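Long-range contacts in AT-less polyketide synthase (Streptomyces platensis subsp. rosaceus, PDB 4TKT), which probably acts as a ketosynthase domain of the modular isomigrastatin synthase, extending polyketide chains by decarboxylative carbon–carbon condensation: residues 10-15 / 255-260; 135-140 / 211-216. All blocks are in the same frame, centred on the assembly; numbering follows the deposited sequence.

Contact 1: 10-15 / 255-260; sequences AIVGMA and AVLLRP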
ATOM      1  N   ALA A  10      -8.927   2.702 -12.511  1.00 39.55           N
ATOM      2  CA  ALA A  10      -8.212   1.439 -12.396  1.00 39.82           C
ATOM      3  C   ALA A  10      -7.072   1.523 -11.395  1.00 37.74           C
ATOM      4  O   ALA A  10      -6.437   2.563 -11.242  1.00 39.54           O
ATOM      5  CB  ALA A  10      -7.684   1.011 -13.751  1.00 41.87           C
ATOM      6  N   ILE A  11      -6.824   0.415 -10.708  1.00 37.50           N
ATOM      7  CA  ILE A  11      -5.660   0.293  -9.841  1.00 35.97           C
ATOM      8  C   ILE A  11      -4.587  -0.510 -10.567  1.00 39.83           C
ATOM      9  O   ILE A  11      -4.750  -1.708 -10.798  1.00 44.44           O
ATOM     10  CB  ILE A  11      -6.019  -0.382  -8.512  1.00 35.12           C
ATOM     11  CG1 ILE A  11      -7.073   0.445  -7.776  1.00 37.67           C
ATOM     12  CG2 ILE A  11      -4.778  -0.565  -7.655  1.00 35.50           C
ATOM     13  CD1 ILE A  11      -7.652  -0.239  -6.562  1.00 37.88           C
ATOM     14  N   VAL A  12      -3.493   0.151 -10.929  1.00 36.80           N
ATOM     15  CA  VAL A  12      -2.490  -0.465 -11.789  1.00 38.20           C
ATOM     16  C   VAL A  12      -1.222  -0.880 -11.046  1.00 37.34           C
ATOM     17  O   VAL A  12      -0.294  -1.418 -11.648  1.00 43.75           O
ATOM     18  CB  VAL A  12      -2.096   0.477 -12.940  1.00 39.00           C
ATOM     19  CG1 VAL A  12      -3.321   0.859 -13.744  1.00 40.18           C
ATOM     20  CG2 VAL A  12      -1.406   1.714 -12.397  1.00 37.25           C
ATOM     21  N   GLY A  13      -1.187  -0.634  -9.743  1.00 35.49           N
ATOM     22  CA  GLY A  13      -0.039  -1.000  -8.933  1.00 34.75           C
ATOM     23  C   GLY A  13      -0.307  -0.761  -7.462  1.00 34.53           C
ATOM     24  O   GLY A  13      -1.078   0.128  -7.101  1.00 34.45           O
HETATM   25  N   MSE A  14       0.326  -1.552  -6.604  1.00 32.70           N
HETATM   26  CA  MSE A  14       0.108  -1.404  -5.173  1.00 34.34           C
HETATM   27  C   MSE A  14       1.309  -1.840  -4.349  1.00 36.49           C
HETATM   28  O   MSE A  14       2.001  -2.796  -4.693  1.00 40.51           O
HETATM   29  CB  MSE A  14      -1.124  -2.197  -4.741  1.00 31.51           C
HETATM   30  CG  MSE A  14      -1.615  -1.850  -3.349  1.00 44.61           C
HETATM   31 SE   MSE A  14      -3.335  -2.664  -2.914  1.00 71.72          SE
HETATM   32  CE  MSE A  14      -3.857  -1.445  -1.481  1.00 84.85           C
ATOM     33  N   ALA A  15       1.547  -1.126  -3.257  1.00 29.44           N
ATOM     34  CA  ALA A  15       2.566  -1.514  -2.295  1.00 29.22           C
ATOM     35  C   ALA A  15       2.014  -1.375  -0.886  1.00 28.05           C
ATOM     36  O   ALA A  15       1.177  -0.510  -0.622  1.00 30.63           O
ATOM     37  CB  ALA A  15       3.811  -0.676  -2.465  1.00 28.97           C
ATOM     38  N   ALA A 255       0.183   2.368  -0.566  1.00 26.26           N
ATOM     39  CA  ALA A 255      -0.170   3.253  -1.671  1.00 28.04           C
ATOM     40  C   ALA A 255      -0.698   2.482  -2.875  1.00 25.12           C
ATOM     41  O   ALA A 255      -0.405   1.299  -3.049  1.00 30.79           O
ATOM     42  CB  ALA A 255       1.026   4.095  -2.077  1.00 21.24           C
ATOM     43  N   VAL A 256      -1.488   3.163  -3.696  1.00 24.12           N
ATOM     44  CA  VAL A 256      -1.942   2.611  -4.964  1.00 23.82           C
ATOM     45  C   VAL A 256      -1.670   3.602  -6.086  1.00 28.47           C
ATOM     46  O   VAL A 256      -1.699   4.815  -5.876  1.00 29.42           O
ATOM     47  CB  VAL A 256      -3.446   2.270  -4.943  1.00 27.01           C
ATOM     48  CG1 VAL A 256      -3.693   0.998  -4.161  1.00 24.77           C
ATOM     49  CG2 VAL A 256      -4.247   3.423  -4.365  1.00 24.08           C
ATOM     50  N   LEU A 257      -1.388   3.080  -7.275  1.00 24.69           N
ATOM     51  CA  LEU A 257      -1.276   3.914  -8.462  1.00 29.76           C
ATOM     52  C   LEU A 257      -2.609   3.885  -9.198  1.00 31.91           C
ATOM     53  O   LEU A 257      -3.064   2.825  -9.628  1.00 29.47           O
ATOM     54  CB  LEU A 257      -0.140   3.436  -9.368  1.00 25.45           C
ATOM     55  CG  LEU A 257       0.311   4.416 -10.456  1.00 28.84           C
ATOM     56  CD1 LEU A 257       0.733   5.742  -9.846  1.00 24.73           C
ATOM     57  CD2 LEU A 257       1.446   3.831 -11.279  1.00 26.19           C
ATOM     58  N   LEU A 258      -3.238   5.050  -9.328  1.00 33.13           N
ATOM     59  CA  LEU A 258      -4.577   5.132  -9.901  1.00 30.07           C
ATOM     60  C   LEU A 258      -4.571   5.716 -11.309  1.00 31.51           C
ATOM     61  O   LEU A 258      -3.737   6.557 -11.644  1.00 32.14           O
ATOM     62  CB  LEU A 258      -5.488   5.962  -8.998  1.00 26.58           C
ATOM     63  CG  LEU A 258      -5.646   5.432  -7.576  1.00 29.49           C
ATOM     64  CD1 LEU A 258      -6.648   6.275  -6.808  1.00 30.47           C
ATOM     65  CD2 LEU A 258      -6.070   3.974  -7.603  1.00 26.45           C
ATOM     66  N   ARG A 259      -5.529   5.279 -12.118  1.00 28.85           N
ATOM     67  CA  ARG A 259      -5.567   5.627 -13.530  1.00 30.70           C
ATOM     68  C   ARG A 259      -6.943   5.331 -14.127  1.00 34.71           C
ATOM     69  O   ARG A 259      -7.568   4.335 -13.769  1.00 36.74           O
ATOM     70  CB  ARG A 259      -4.484   4.849 -14.276  1.00 39.66           C
ATOM     71  CG  ARG A 259      -4.304   5.249 -15.711  1.00 43.34           C
ATOM     72  CD  ARG A 259      -3.052   4.640 -16.296  1.00 36.60           C
ATOM     73  NE  ARG A 259      -2.725   5.268 -17.567  1.00 40.13           N
ATOM     74  CZ  ARG A 259      -1.767   4.846 -18.381  1.00 45.24           C
ATOM     75  NH1 ARG A 259      -1.044   3.786 -18.051  1.00 42.20           N
ATOM     76  NH2 ARG A 259      -1.537   5.482 -19.521  1.00 55.38           N
ATOM     77  N   PRO A 260      -7.430   6.208 -15.025  1.00 36.51           N
ATOM     78  CA  PRO A 260      -8.680   5.925 -15.744  1.00 33.46           C
ATOM     79  C   PRO A 260      -8.616   4.580 -16.457  1.00 40.20           C
ATOM     80  O   PRO A 260      -7.644   4.312 -17.162  1.00 40.65           O
ATOM     81  CB  PRO A 260      -8.778   7.077 -16.745  1.00 34.10           C
ATOM     82  CG  PRO A 260      -8.040   8.191 -16.098  1.00 32.73           C
ATOM     83  CD  PRO A 260      -6.910   7.551 -15.336  1.00 31.56           C
TER

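Contact 2: 135-140 / 211-216; sequences AGAMYS and GGVNLS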
ATOM      1  N   ALA A 135      -1.533  11.968  -0.254  1.00 24.52           N
ATOM      2  CA  ALA A 135      -1.144  11.206   0.922  1.00 24.25           C
ATOM      3  C   ALA A 135      -2.040  11.517   2.112  1.00 29.13           C
ATOM      4  O   ALA A 135      -2.462  12.653   2.302  1.00 27.59           O
ATOM      5  CB  ALA A 135       0.308  11.488   1.267  1.00 23.64           C
ATOM      6  N   GLY A 136      -2.328  10.497   2.910  1.00 24.71           N
ATOM      7  CA  GLY A 136      -3.085  10.681   4.131  1.00 25.04           C
ATOM      8  C   GLY A 136      -2.226  10.413   5.351  1.00 30.57           C
ATOM      9  O   GLY A 136      -1.579   9.370   5.445  1.00 32.51           O
ATOM     10  N   ALA A 137      -2.213  11.361   6.280  1.00 29.04           N
ATOM     11  CA  ALA A 137      -1.483  11.208   7.533  1.00 24.39           C
ATOM     12  C   ALA A 137      -2.085  12.132   8.581  1.00 29.31           C
ATOM     13  O   ALA A 137      -2.701  13.136   8.235  1.00 27.91           O
ATOM     14  CB  ALA A 137      -0.013  11.506   7.336  1.00 23.79           C
HETATM   15  N   MSE A 138      -1.906  11.802   9.857  1.00 24.90           N
HETATM   16  CA  MSE A 138      -2.523  12.598  10.912  1.00 25.38           C
HETATM   17  C   MSE A 138      -1.597  12.939  12.083  1.00 33.29           C
HETATM   18  O   MSE A 138      -1.920  13.810  12.887  1.00 40.39           O
HETATM   19  CB  MSE A 138      -3.766  11.884  11.445  1.00 28.62           C
HETATM   20  CG  MSE A 138      -3.501  10.536  12.097  1.00 33.25           C
HETATM   21 SE   MSE A 138      -5.121   9.748  12.871  1.00 54.19          SE
HETATM   22  CE  MSE A 138      -5.470  11.052  14.276  1.00 31.06           C
ATOM     23  N   TYR A 139      -0.454  12.267  12.182  1.00 29.33           N
ATOM     24  CA  TYR A 139       0.465  12.511  13.295  1.00 24.99           C
ATOM     25  C   TYR A 139       1.781  13.133  12.852  1.00 24.59           C
ATOM     26  O   TYR A 139       2.345  12.749  11.830  1.00 29.51           O
ATOM     27  CB  TYR A 139       0.766  11.213  14.049  1.00 27.26           C
ATOM     28  CG  TYR A 139      -0.403  10.646  14.815  1.00 30.24           C
ATOM     29  CD1 TYR A 139      -0.888  11.283  15.949  1.00 31.88           C
ATOM     30  CD2 TYR A 139      -1.009   9.460  14.417  1.00 29.66           C
ATOM     31  CE1 TYR A 139      -1.957  10.765  16.659  1.00 31.48           C
ATOM     32  CE2 TYR A 139      -2.078   8.932  15.119  1.00 30.84           C
ATOM     33  CZ  TYR A 139      -2.547   9.590  16.241  1.00 35.10           C
ATOM     34  OH  TYR A 139      -3.610   9.074  16.946  1.00 35.95           O
ATOM     35  N   SER A 140       2.264  14.090  13.638  1.00 24.89           N
ATOM     36  CA  SER A 140       3.603  14.646  13.460  1.00 24.82           C
ATOM     37  C   SER A 140       4.380  14.529  14.760  1.00 33.57           C
ATOM     38  O   SER A 140       4.690  15.534  15.396  1.00 40.83           O
ATOM     39  CB  SER A 140       3.540  16.105  13.017  1.00 38.89           C
ATOM     40  OG  SER A 140       3.028  16.213  11.704  1.00 46.87           O
ATOM     41  N   GLY A 211      -2.309   7.119  -1.143  1.00 22.76           N
ATOM     42  CA  GLY A 211      -2.020   6.227  -0.039  1.00 25.33           C
ATOM     43  C   GLY A 211      -2.010   6.920   1.305  1.00 24.23           C
ATOM     44  O   GLY A 211      -2.306   8.112   1.409  1.00 31.78           O
ATOM     45  N   GLY A 212      -1.666   6.162   2.340  1.00 20.18           N
ATOM     46  CA  GLY A 212      -1.613   6.680   3.692  1.00 19.85           C
ATOM     47  C   GLY A 212      -0.424   6.133   4.457  1.00 22.08           C
ATOM     48  O   GLY A 212       0.120   5.084   4.119  1.00 24.82           O
ATOM     49  N   VAL A 213      -0.016   6.855   5.492  1.00 25.42           N
ATOM     50  CA  VAL A 213       1.095   6.429   6.325  1.00 19.71           C
ATOM     51  C   VAL A 213       0.800   6.750   7.786  1.00 28.07           C
ATOM     52  O   VAL A 213       0.265   7.812   8.106  1.00 25.67           O
ATOM     53  CB  VAL A 213       2.420   7.098   5.889  1.00 22.98           C
ATOM     54  CG1 VAL A 213       2.266   8.610   5.817  1.00 18.62           C
ATOM     55  CG2 VAL A 213       3.559   6.709   6.821  1.00 23.08           C
ATOM     56  N   ASN A 214       1.130   5.815   8.669  1.00 25.47           N
ATOM     57  CA  ASN A 214       0.941   6.029  10.092  1.00 23.64           C
ATOM     58  C   ASN A 214       1.954   5.254  10.919  1.00 22.99           C
ATOM     59  O   ASN A 214       2.042   4.032  10.817  1.00 25.36           O
ATOM     60  CB  ASN A 214      -0.477   5.635  10.499  1.00 23.86           C
ATOM     61  CG  ASN A 214      -0.766   5.937  11.952  1.00 27.27           C
ATOM     62  OD1 ASN A 214      -1.018   7.082  12.318  1.00 34.51           O
ATOM     63  ND2 ASN A 214      -0.734   4.908  12.790  1.00 27.93           N
ATOM     64  N   LEU A 215       2.720   5.972  11.736  1.00 19.55           N
ATOM     65  CA  LEU A 215       3.725   5.345  12.585  1.00 22.06           C
ATOM     66  C   LEU A 215       3.521   5.707  14.051  1.00 27.58           C
ATOM     67  O   LEU A 215       2.933   6.742  14.371  1.00 27.25           O
ATOM     68  CB  LEU A 215       5.132   5.749  12.139  1.00 22.68           C
ATOM     69  CG  LEU A 215       5.522   5.369  10.708  1.00 28.90           C
ATOM     70  CD1 LEU A 215       6.942   5.817  10.392  1.00 30.73           C
ATOM     71  CD2 LEU A 215       5.364   3.869  10.483  1.00 28.32           C
ATOM     72  N   SER A 216       4.006   4.845  14.938  1.00 25.25           N
ATOM     73  CA  SER A 216       3.950   5.107  16.370  1.00 30.04           C
ATOM     74  C   SER A 216       5.360   5.289  16.914  1.00 24.91           C
ATOM     75  O   SER A 216       5.939   4.364  17.481  1.00 28.25           O
ATOM     76  CB  SER A 216       3.237   3.970  17.106  1.00 34.80           C
ATOM     77  OG  SER A 216       1.899   3.826  16.660  1.00 37.81           O
TER
HETATM   78  O   HOH W   1       0.282   9.691  10.937  1.00 46.20           O

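Contact 1: 10-15 / 255-260
Met14, modelled as selenomethionine, lies alongside Val256 and points the same way, its flexible unbranched chain following the flank of the compact branched one. With CG anti to the backbone N (chi1 -167°) and the chain extended beyond it, the whole side chain is drawn out along one methyl, Val256 CG1. Met14 CB is 4.1 Å from Val256 CG1. Met14 CG comes to 3.6 Å from Val256 CG1 and also passes Ala255 O. Met14 SE lies 3.9 Å from Val256 CG1, and Met14 CE returns to 3.6 Å from it. Ile11 joins the same layer: its CG1 meets Leu258 CD2 at 3.7 Å, the two side chains running side by side. Helix 366-380 covers Ile11 and Met14, while Leu258 packs on helix 188-202.

The other face carries Ala15 and Ala255, small enough to lie close under helix 93-109, and Arg259, whose guanidinium group reaches salt bridges with Asp267 and Asp269. Ala15 and Ala255 exchange two backbone hydrogen bonds. Nearer the middle, Leu257 faces two consecutive residues: Val12 N binds Leu257 O at 3.0 Å, and Leu257 N binds Gly13 O. This is a beta bulge, and Val12 CG2 packs on Leu257 CB there. Strands 9-17 and 252-260 are the first and fifth in the 3-2-4-5-1 order, and a fifth strand antiparallel to its neighbours is characteristic of the thiolase fold.

Contact 2: 135-140 / 211-216
Gly211 opens the pairing by accepting a hydrogen bond from Gly136 N through its carbonyl, 2.8 Å from Gly136 N to Gly211 O. Gly212 follows, opposite Gly136; with no side chain on either alpha carbon, these parallel strands approach to 4.3 Å between the two CA atoms. Gly136 O answers toward the next residue, Val213, with 3.0 Å from Val213 N to Gly136 O. The beta-branched Val213 suits the extended strand; its CG1, set between backbone N and carbonyl carbon (chi1 53°), is 4.0 Å from Ala137 CB.

At Asn214 the two chains have separated, and a polar group spans the gap. Asn214 OD1 meets the edge of the Tyr139 ring, 3.2 Å from Tyr139 CD2 and in the ring plane, with amide and ring turned 51° apart. Water 1 accepts from Tyr139 N and lies 3.2 Å from Asn214 OD1, bridging backbone and amide. Gly250 O receives a hydrogen bond from Asn214 ND2, which fixes the amide's far end, and Tyr139 OH is hydrogen-bonded to Glu363.

Beyond the strand, Leu215 N binds Gln94, whose amide also holds Tyr139 O, and Ser216 OG binds Lys221, the cation-pi partner of the Tyr139 ring. Helix 163-173 packs on Ala135, Ala137 and Val213, helix 93-109 on Ala135, Val213 and Leu215, while strands 179-182 and 252-260 flank the pair.

In the fold
Contacts 1 and 2 belong to one mixed sheet, their centres about 19 Å apart. They meet where strands 208-214 and 252-260 run antiparallel: Ala255 CB of contact 1 lies 4.2 Å from Gly211 CA of contact 2, and backbone hydrogen bonds such as Val256 with Ala210 sew the strands together. Helix 93-109 lies against residues of both. The chain direction reverses at strand 252-260, which is antiparallel to 208-214 and to 9-17 alike. In relatives of the thiolase fold the reactive cysteine sits at the start of the helix after the third strand, here probably helix 188-202, on which Leu258 of contact 1 packs.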